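Local atomic coordinates of Tox3 (Phaeosphaeria nodorum, PDB entry 6WES), a protein that probably acts as a secreted necrotrophic effector of a fungal plant pathogen, recognised through the host susceptibility gene Snn3, this chain being the part left after the pro-domain. Residues F9-V14 and Q100-G105; I23-K28 and A77-C82; P122-M127 and R149-I154. All blocks are in the same frame, centred on the assembly; numbering follows the deposited sequence.

Interactions 1 and 2 are buried and join strands facing each other across the interior of the beta barrel, whereas interaction 3 lies at the surface, where the chain enters the 126-133/144-153 hairpin. The first two draw on neighbouring strands: 2-16 pairs with 23-36 and 92-105 with 72-85, and the salt bridge between R12 and D26 joins them. The hairpin of interaction 3 lies between 92-105 and 2-16 in the sheet, its M127 reaching R25 and F81 of interaction 2. Chemistry follows place: aromatic packing with bridging waters in interaction 1, an arginine held by histidine and phenylalanine in interaction 2, proline and CH-pi contacts without hydrogen bonds in interaction 3.

Interaction 1: F9-V14 and Q100-G105; sequences FGTRSV and QPFTLG
Q100 lays its terminal amide against the side chain of T11, OE1 coming to 3.3 Å from the threonine CG2. The glutamine leaves its strand with CG anti to the backbone N (chi1 175°) and then bends at chi2, which brings NE2 within 3.0 Å of P101 O, in the plane of the amide. NE2 also bonds to the backbone carbonyl of Q123. On OE1 a water donates at 2.8 Å; the same water donates to T11 O and accepts from S13 OG, linking both segments. The carbonyl of P101 takes a second bridging water, shared with T11 OG1. Next, F102 slides its ring past T11, with CE1 3.5 Å from OG1, while CD1 rests 3.7 Å from CB of F9. T103 turns away and bonds through OG1 to Q123. L104 closes the series, its CD1 meeting the edge of the F9 ring 3.9 Å from CZ, and W49 packs on F9, F102 and L104 alike. The waters are particular to this contact; inward side chains meeting from opposed strands, with axes 8.6 Å apart and no direct hydrogen bond between them, are typical of the interior of an antiparallel beta barrel.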
loop_
_atom_site.group_PDB
_atom_site.type_symbol
_atom_site.label_atom_id
_atom_site.label_comp_id
_atom_site.label_asym_id
_atom_site.label_seq_id
_atom_site.Cartn_x
_atom_site.Cartn_y
_atom_site.Cartn_z
ATOM N N PHE A 9 -2.512 -4.762 -7.445
ATOM C CA PHE A 9 -1.082 -4.575 -7.291
ATOM C C PHE A 9 -0.626 -5.253 -6.008
ATOM O O PHE A 9 -1.399 -5.421 -5.055
ATOM C CB PHE A 9 -0.738 -3.083 -7.152
ATOM C CG PHE A 9 -1.195 -2.245 -8.308
ATOM C CD1 PHE A 9 -0.715 -2.484 -9.601
ATOM C CD2 PHE A 9 -2.130 -1.251 -8.127
ATOM C CE1 PHE A 9 -1.149 -1.709 -10.679
ATOM C CE2 PHE A 9 -2.554 -0.480 -9.199
ATOM C CZ PHE A 9 -2.060 -0.701 -10.467
ATOM N N GLY A 10 0.650 -5.611 -5.974
ATOM C CA GLY A 10 1.202 -6.185 -4.766
ATOM C C GLY A 10 2.683 -5.893 -4.672
ATOM O O GLY A 10 3.403 -5.949 -5.682
ATOM N N THR A 11 3.167 -5.596 -3.473
ATOM C CA THR A 11 4.586 -5.373 -3.229
ATOM C C THR A 11 5.016 -6.165 -2.004
ATOM O O THR A 11 4.367 -6.102 -0.944
ATOM C CB THR A 11 4.867 -3.881 -3.059
ATOM O OG1 THR A 11 4.413 -3.206 -4.245
ATOM C CG2 THR A 11 6.353 -3.612 -2.829
ATOM N N ARG A 12 6.114 -6.890 -2.149
ATOM C CA ARG A 12 6.767 -7.586 -1.054
ATOM C C ARG A 12 7.961 -6.746 -0.620
ATOM O O ARG A 12 8.659 -6.163 -1.462
ATOM C CB ARG A 12 7.257 -8.961 -1.547
ATOM C CG ARG A 12 8.162 -9.736 -0.587
ATOM C CD ARG A 12 8.361 -11.176 -1.046
ATOM N NE ARG A 12 7.080 -11.884 -1.098
ATOM C CZ ARG A 12 6.919 -13.115 -1.592
ATOM N NH1 ARG A 12 7.966 -13.768 -2.085
ATOM N NH2 ARG A 12 5.724 -13.691 -1.577
ATOM N N SER A 13 8.252 -6.737 0.673
ATOM C CA SER A 13 9.413 -5.997 1.144
ATOM C C SER A 13 10.011 -6.691 2.357
ATOM O O SER A 13 9.349 -7.486 3.030
ATOM C CB SER A 13 9.053 -4.555 1.509
ATOM O OG SER A 13 8.081 -4.497 2.543
ATOM N N VAL A 14 11.271 -6.374 2.638
ATOM C CA VAL A 14 11.993 -6.901 3.794
ATOM C C VAL A 14 12.632 -5.717 4.510
ATOM O O VAL A 14 13.229 -4.845 3.857
ATOM C CB VAL A 14 13.094 -7.897 3.361
ATOM C CG1 VAL A 14 13.862 -8.438 4.574
ATOM C CG2 VAL A 14 12.477 -9.032 2.550
ATOM N N GLN A 100 3.287 1.495 2.647
ATOM C CA GLN A 100 3.601 0.995 1.308
ATOM C C GLN A 100 2.883 1.817 0.244
ATOM O O GLN A 100 1.645 1.722 0.122
ATOM C CB GLN A 100 3.187 -0.473 1.239
ATOM C CG GLN A 100 3.326 -1.133 -0.138
ATOM C CD GLN A 100 4.760 -1.161 -0.607
ATOM O OE1 GLN A 100 5.571 -1.933 -0.091
ATOM N NE2 GLN A 100 5.093 -0.316 -1.586
ATOM N N PRO A 101 3.577 2.639 -0.536
ATOM C CA PRO A 101 2.914 3.400 -1.603
ATOM C C PRO A 101 2.561 2.522 -2.790
ATOM O O PRO A 101 3.230 1.523 -3.075
ATOM C CB PRO A 101 3.961 4.439 -2.026
ATOM C CG PRO A 101 5.037 4.398 -0.993
ATOM C CD PRO A 101 4.991 3.022 -0.366
ATOM N N PHE A 102 1.490 2.922 -3.488
ATOM C CA PHE A 102 1.124 2.368 -4.790
ATOM C C PHE A 102 0.692 3.510 -5.694
ATOM O O PHE A 102 0.093 4.481 -5.230
ATOM C CB PHE A 102 -0.059 1.387 -4.703
ATOM C CG PHE A 102 0.247 0.115 -3.955
ATOM C CD1 PHE A 102 0.844 -0.945 -4.619
ATOM C CD2 PHE A 102 -0.063 -0.018 -2.598
ATOM C CE1 PHE A 102 1.147 -2.119 -3.955
ATOM C CE2 PHE A 102 0.229 -1.205 -1.904
ATOM C CZ PHE A 102 0.829 -2.248 -2.595
ATOM N N THR A 103 1.008 3.401 -6.981
ATOM C CA THR A 103 0.654 4.425 -7.950
ATOM C C THR A 103 -0.048 3.762 -9.119
ATOM O O THR A 103 0.407 2.729 -9.614
ATOM C CB THR A 103 1.877 5.200 -8.441
ATOM O OG1 THR A 103 2.459 5.894 -7.331
ATOM C CG2 THR A 103 1.528 6.198 -9.557
ATOM N N LEU A 104 -1.146 4.362 -9.537
ATOM C CA LEU A 104 -1.905 3.961 -10.709
ATOM C C LEU A 104 -1.598 4.985 -11.794
ATOM O O LEU A 104 -1.842 6.182 -11.595
ATOM C CB LEU A 104 -3.384 4.001 -10.320
ATOM C CG LEU A 104 -4.480 3.596 -11.273
ATOM C CD1 LEU A 104 -4.361 2.146 -11.660
ATOM C CD2 LEU A 104 -5.810 3.873 -10.592
ATOM N N GLY A 105 -1.076 4.528 -12.931
ATOM C CA GLY A 105 -0.724 5.399 -14.045
ATOM C C GLY A 105 -1.701 5.224 -15.194
ATOM O O GLY A 105 -2.092 4.098 -15.511
HETATM O O HOH W 1 4.319 -0.496 -4.864
HETATM O O HOH W 2 5.638 -4.385 1.172
#

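Interaction 2: I23-K28 and A77-C82; sequences IQRDVK and AIHDFC
R25 fills the tight part of this contact, reaching both H79 and F81. Its chain bends at chi2 and chi3, so that NE donates to Q24 O at 2.9 Å while NH2 reaches across to NE2 of H79, also at 2.9 Å. The second bond is moderately straight (152°), and guanidinium and imidazole lie nearly coplanar, each meeting the other at an edge. Since NE2 accepts, the histidine proton probably sits on ND1, where D56 forms a weak hydrogen bond; a neutral ring beside the arginine charge would fit this. R25 also lies over one face of F81: CD is 3.9 Å from the ring centroid in a CH-pi contact, and CZ stands 4.8 Å from it, almost on the ring normal, as a cation-pi pair. The guanidinium is nevertheless inclined 41° to the phenyl plane, so the two are not stacked flat. The tip of the F81 ring also touches I23, CG2 to CZ 3.8 Å. M127 packs on I23, R25 and F81.

Toward K28 the contact thins. V27 and A77 merely touch, CG1 to CB 4.1 Å, and V55 packs against both while L98 lies on V27. The R25 and F81 end is only partly buried, and beyond it the strand runs out to exposed C82, whose disulfide to C137 is one of the three in the chain. The cluster of arginine, histidine and phenylalanine is a feature of this protein, set within a more general pattern: opposed strands whose inward side chains fill the interior of an antiparallel beta barrel.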
loop_
_atom_site.group_PDB
_atom_site.type_symbol
_atom_site.label_atom_id
_atom_site.label_comp_id
_atom_site.label_asym_id
_atom_site.label_seq_id
_atom_site.Cartn_x
_atom_site.Cartn_y
_atom_site.Cartn_z
ATOM N N ILE A 23 12.341 -8.836 8.475
ATOM C CA ILE A 23 10.884 -8.852 8.536
ATOM C C ILE A 23 10.363 -8.721 7.116
ATOM O O ILE A 23 10.490 -7.663 6.495
ATOM C CB ILE A 23 10.354 -7.721 9.424
ATOM C CG1 ILE A 23 10.980 -7.795 10.823
ATOM C CG2 ILE A 23 8.845 -7.778 9.459
ATOM C CD1 ILE A 23 10.639 -6.594 11.697
ATOM N N GLN A 24 9.733 -9.770 6.615
ATOM C CA GLN A 24 9.148 -9.751 5.283
ATOM C C GLN A 24 7.636 -9.560 5.364
ATOM O O GLN A 24 6.965 -10.147 6.223
ATOM C CB GLN A 24 9.455 -11.047 4.547
ATOM C CG GLN A 24 8.928 -11.061 3.101
ATOM C CD GLN A 24 9.488 -12.217 2.315
ATOM O OE1 GLN A 24 10.685 -12.260 2.044
ATOM N NE2 GLN A 24 8.634 -13.171 1.961
ATOM N N ARG A 25 7.097 -8.735 4.475
ATOM C CA ARG A 25 5.658 -8.519 4.403
ATOM C C ARG A 25 5.225 -8.421 2.952
ATOM O O ARG A 25 5.913 -7.798 2.139
ATOM C CB ARG A 25 5.265 -7.188 5.060
ATOM C CG ARG A 25 5.635 -7.070 6.537
ATOM C CD ARG A 25 4.525 -7.622 7.406
ATOM N NE ARG A 25 4.582 -9.070 7.508
ATOM C CZ ARG A 25 3.580 -9.802 7.989
ATOM N NH1 ARG A 25 3.681 -11.121 8.068
ATOM N NH2 ARG A 25 2.474 -9.206 8.403
ATOM N N ASP A 26 4.056 -8.988 2.647
ATOM C CA ASP A 26 3.379 -8.816 1.366
ATOM C C ASP A 26 2.178 -7.905 1.591
ATOM O O ASP A 26 1.414 -8.114 2.532
ATOM C CB ASP A 26 2.861 -10.159 0.832
ATOM C CG ASP A 26 3.936 -11.005 0.193
ATOM O OD1 ASP A 26 5.123 -10.681 0.356
ATOM O OD2 ASP A 26 3.607 -12.031 -0.451
ATOM N N VAL A 27 2.005 -6.918 0.718
ATOM C CA VAL A 27 0.877 -5.992 0.768
ATOM C C VAL A 27 0.226 -6.012 -0.605
ATOM O O VAL A 27 0.917 -5.839 -1.617
ATOM C CB VAL A 27 1.341 -4.567 1.121
ATOM C CG1 VAL A 27 0.153 -3.616 1.170
ATOM C CG2 VAL A 27 2.058 -4.562 2.463
ATOM N N LYS A 28 -1.076 -6.249 -0.656
ATOM C CA LYS A 28 -1.788 -6.279 -1.929
ATOM C C LYS A 28 -2.990 -5.351 -1.865
ATOM O O LYS A 28 -3.682 -5.275 -0.840
ATOM C CB LYS A 28 -2.269 -7.698 -2.271
ATOM C CG LYS A 28 -1.154 -8.705 -2.479
ATOM C CD LYS A 28 -1.732 -10.066 -2.763
ATOM C CE LYS A 28 -0.647 -11.138 -2.821
ATOM N NZ LYS A 28 -1.238 -12.481 -3.138
ATOM N N ALA A 77 -0.654 2.559 1.512
ATOM C CA ALA A 77 -1.309 1.514 2.290
ATOM C C ALA A 77 -0.585 1.348 3.616
ATOM O O ALA A 77 0.653 1.284 3.644
ATOM C CB ALA A 77 -1.269 0.201 1.504
ATOM N N ILE A 78 -1.333 1.262 4.706
ATOM C CA ILE A 78 -0.770 1.162 6.049
ATOM C C ILE A 78 -1.101 -0.213 6.608
ATOM O O ILE A 78 -2.267 -0.629 6.584
ATOM C CB ILE A 78 -1.373 2.237 6.973
ATOM C CG1 ILE A 78 -1.267 3.635 6.378
ATOM C CG2 ILE A 78 -0.725 2.166 8.364
ATOM C CD1 ILE A 78 0.146 4.157 6.347
ATOM N N HIS A 79 -0.088 -0.909 7.139
ATOM C CA HIS A 79 -0.219 -2.240 7.709
ATOM C C HIS A 79 0.407 -2.211 9.098
ATOM O O HIS A 79 1.574 -1.849 9.233
ATOM C CB HIS A 79 0.528 -3.246 6.807
ATOM C CG HIS A 79 0.681 -4.615 7.397
ATOM N ND1 HIS A 79 -0.350 -5.303 7.990
ATOM C CD2 HIS A 79 1.760 -5.434 7.455
ATOM C CE1 HIS A 79 0.083 -6.483 8.401
ATOM N NE2 HIS A 79 1.362 -6.588 8.081
ATOM N N ASP A 80 -0.361 -2.578 10.127
ATOM C CA ASP A 80 0.125 -2.641 11.506
ATOM C C ASP A 80 0.210 -4.096 11.967
ATOM O O ASP A 80 -0.682 -4.897 11.672
ATOM C CB ASP A 80 -0.831 -1.879 12.445
ATOM C CG ASP A 80 -1.051 -0.441 12.006
ATOM O OD1 ASP A 80 -0.043 0.267 11.822
ATOM O OD2 ASP A 80 -2.224 -0.020 11.816
ATOM N N PHE A 81 1.285 -4.453 12.673
ATOM C CA PHE A 81 1.390 -5.806 13.219
ATOM C C PHE A 81 2.306 -5.782 14.428
ATOM O O PHE A 81 3.087 -4.855 14.605
ATOM C CB PHE A 81 1.876 -6.836 12.173
ATOM C CG PHE A 81 3.224 -6.524 11.581
ATOM C CD1 PHE A 81 3.355 -5.568 10.592
ATOM C CD2 PHE A 81 4.361 -7.192 12.020
ATOM C CE1 PHE A 81 4.598 -5.270 10.050
ATOM C CE2 PHE A 81 5.609 -6.889 11.489
ATOM C CZ PHE A 81 5.722 -5.942 10.502
ATOM N N CYS A 82 2.193 -6.821 15.250
ATOM C CA CYS A 82 2.931 -6.942 16.501
ATOM C C CYS A 82 3.834 -8.169 16.452
ATOM O O CYS A 82 3.487 -9.195 15.858
ATOM C CB CYS A 82 1.979 -7.087 17.704
ATOM S SG CYS A 82 1.215 -5.546 18.371
#

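Interaction 3: P122-M127 and R149-I154; sequences PQRPTM and RTYGAI
The loop from P122 to P125 runs roughly antiparallel to 151-153, the end-to-end directions being 144° apart; the nearest CA atoms, those of P122 and G152, are 5.4 Å apart, and no hydrogen bond joins the two segments. Y151 carries most of the contact. Its CG lies between the backbone N and the carbonyl carbon (chi1 62°), which stands the ring up from its strand against the loop. R124 presents its backbone rather than its charge to that ring: CA sits over the middle of one face, 3.6 Å from the centroid in a CH-pi contact, with the backbone N over the same face, 3.4 Å from CE2. From there CB lies 3.6 Å from CZ of Y151, and the rest of the side chain, extended, crosses the ring at about a right angle and carries the guanidinium away.

Two prolines add to the contact. P125 brings CD to 3.7 Å from CB of Y151, at the root of the ring. P122 approaches the edge, its carbonyl O near the ring plane, while its own ring packs along the backbone beyond: CB is 3.9 Å from CA of G152 and CG 3.8 Å from N of A153. G152 itself is tied by backbone hydrogen bonds to R12 of strand 2-16. At the opposite end of the segment, R149 and T150 both face V14 in a classic beta bulge, and R149 forms a salt bridge with D16.

Chemically the contact rests on CH-pi attraction of the R124 backbone over the tyrosine face, with apolar proline contacts beside it. With no hydrogen bond or salt bridge joining the segments, it probably depends little on ionisation.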
loop_
_atom_site.group_PDB
_atom_site.type_symbol
_atom_site.label_atom_id
_atom_site.label_comp_id
_atom_site.label_asym_id
_atom_site.label_seq_id
_atom_site.Cartn_x
_atom_site.Cartn_y
_atom_site.Cartn_z
ATOM N N PRO A 122 7.215 -1.302 -8.580
ATOM C CA PRO A 122 7.207 -1.348 -7.111
ATOM C C PRO A 122 7.759 -0.049 -6.562
ATOM O O PRO A 122 8.719 0.519 -7.096
ATOM C CB PRO A 122 8.134 -2.523 -6.788
ATOM C CG PRO A 122 8.175 -3.336 -8.076
ATOM C CD PRO A 122 8.054 -2.348 -9.181
ATOM N N GLN A 123 7.119 0.444 -5.510
ATOM C CA GLN A 123 7.571 1.654 -4.852
ATOM C C GLN A 123 8.137 1.308 -3.487
ATOM O O GLN A 123 7.656 0.390 -2.809
ATOM C CB GLN A 123 6.439 2.658 -4.719
ATOM C CG GLN A 123 6.167 3.373 -6.047
ATOM C CD GLN A 123 5.192 4.498 -5.858
ATOM O OE1 GLN A 123 3.992 4.307 -6.038
ATOM N NE2 GLN A 123 5.685 5.668 -5.461
ATOM N N ARG A 124 9.163 2.044 -3.099
ATOM C CA ARG A 124 9.865 1.774 -1.847
ATOM C C ARG A 124 8.973 2.062 -0.648
ATOM O O ARG A 124 8.471 3.190 -0.505
ATOM C CB ARG A 124 11.105 2.665 -1.773
ATOM C CG ARG A 124 12.006 2.417 -0.553
ATOM C CD ARG A 124 13.244 3.354 -0.576
ATOM N NE ARG A 124 14.097 3.180 0.606
ATOM C CZ ARG A 124 15.387 3.509 0.656
ATOM N NH1 ARG A 124 15.988 4.037 -0.404
ATOM N NH2 ARG A 124 16.082 3.301 1.767
ATOM N N PRO A 125 8.746 1.097 0.235
ATOM C CA PRO A 125 7.984 1.337 1.460
ATOM C C PRO A 125 8.925 1.744 2.589
ATOM O O PRO A 125 10.146 1.738 2.438
ATOM C CB PRO A 125 7.403 -0.047 1.748
ATOM C CG PRO A 125 8.507 -1.000 1.287
ATOM C CD PRO A 125 9.129 -0.326 0.067
ATOM N N THR A 126 8.338 2.114 3.721
ATOM C CA THR A 126 9.096 2.305 4.949
ATOM C C THR A 126 8.429 1.526 6.070
ATOM O O THR A 126 7.208 1.350 6.078
ATOM C CB THR A 126 9.187 3.775 5.343
ATOM O OG1 THR A 126 7.870 4.312 5.556
ATOM C CG2 THR A 126 9.913 4.575 4.256
ATOM N N MET A 127 9.221 1.051 7.017
ATOM C CA MET A 127 8.705 0.378 8.196
ATOM C C MET A 127 9.169 1.135 9.423
ATOM O O MET A 127 10.223 1.783 9.415
ATOM C CB MET A 127 9.162 -1.079 8.291
ATOM C CG MET A 127 8.485 -1.861 9.438
ATOM S SD MET A 127 8.859 -3.625 9.448
ATOM C CE MET A 127 7.846 -4.088 8.020
ATOM N N ARG A 149 15.492 -3.365 3.448
ATOM C CA ARG A 149 16.517 -4.206 2.846
ATOM C C ARG A 149 16.278 -4.393 1.362
ATOM O O ARG A 149 17.220 -4.323 0.576
ATOM C CB ARG A 149 16.596 -5.557 3.536
ATOM C CG ARG A 149 18.010 -6.106 3.298
ATOM C CD ARG A 149 18.123 -7.526 3.604
ATOM N NE ARG A 149 17.969 -7.754 5.027
ATOM C CZ ARG A 149 17.896 -8.965 5.539
ATOM N NH1 ARG A 149 18.021 -10.019 4.741
ATOM N NH2 ARG A 149 17.706 -9.116 6.838
ATOM N N THR A 150 15.030 -4.630 0.966
ATOM C CA THR A 150 14.708 -4.820 -0.439
ATOM C C THR A 150 13.195 -4.721 -0.583
ATOM O O THR A 150 12.465 -4.797 0.404
ATOM C CB THR A 150 15.253 -6.153 -0.975
ATOM O OG1 THR A 150 15.067 -6.186 -2.392
ATOM C CG2 THR A 150 14.578 -7.360 -0.329
ATOM N N TYR A 151 12.738 -4.548 -1.823
ATOM C CA TYR A 151 11.309 -4.550 -2.118
ATOM C C TYR A 151 11.132 -4.903 -3.587
ATOM O O TYR A 151 12.055 -4.737 -4.397
ATOM C CB TYR A 151 10.634 -3.213 -1.769
ATOM C CG TYR A 151 11.163 -2.052 -2.557
ATOM C CD1 TYR A 151 12.313 -1.400 -2.175
ATOM C CD2 TYR A 151 10.507 -1.601 -3.706
ATOM C CE1 TYR A 151 12.809 -0.339 -2.909
ATOM C CE2 TYR A 151 11.021 -0.526 -4.447
ATOM C CZ TYR A 151 12.161 0.087 -4.021
ATOM O OH TYR A 151 12.707 1.158 -4.713
ATOM N N GLY A 152 9.945 -5.387 -3.940
ATOM C CA GLY A 152 9.708 -5.745 -5.329
ATOM C C GLY A 152 8.355 -6.390 -5.501
ATOM O O GLY A 152 7.558 -6.429 -4.562
ATOM N N ALA A 153 8.087 -6.843 -6.720
ATOM C CA ALA A 153 6.801 -7.457 -7.021
ATOM C C ALA A 153 6.649 -8.785 -6.287
ATOM O O ALA A 153 7.626 -9.457 -5.956
ATOM C CB ALA A 153 6.711 -7.704 -8.528
ATOM N N ILE A 154 5.406 -9.161 -6.026
ATOM C CA ILE A 154 5.130 -10.477 -5.454
ATOM C C ILE A 154 5.132 -11.496 -6.587
ATOM O O ILE A 154 4.440 -11.281 -7.592
ATOM C CB ILE A 154 3.790 -10.472 -4.732
ATOM C CG1 ILE A 154 3.822 -9.486 -3.557
ATOM C CG2 ILE A 154 3.451 -11.885 -4.244
ATOM C CD1 ILE A 154 2.459 -9.348 -2.845
#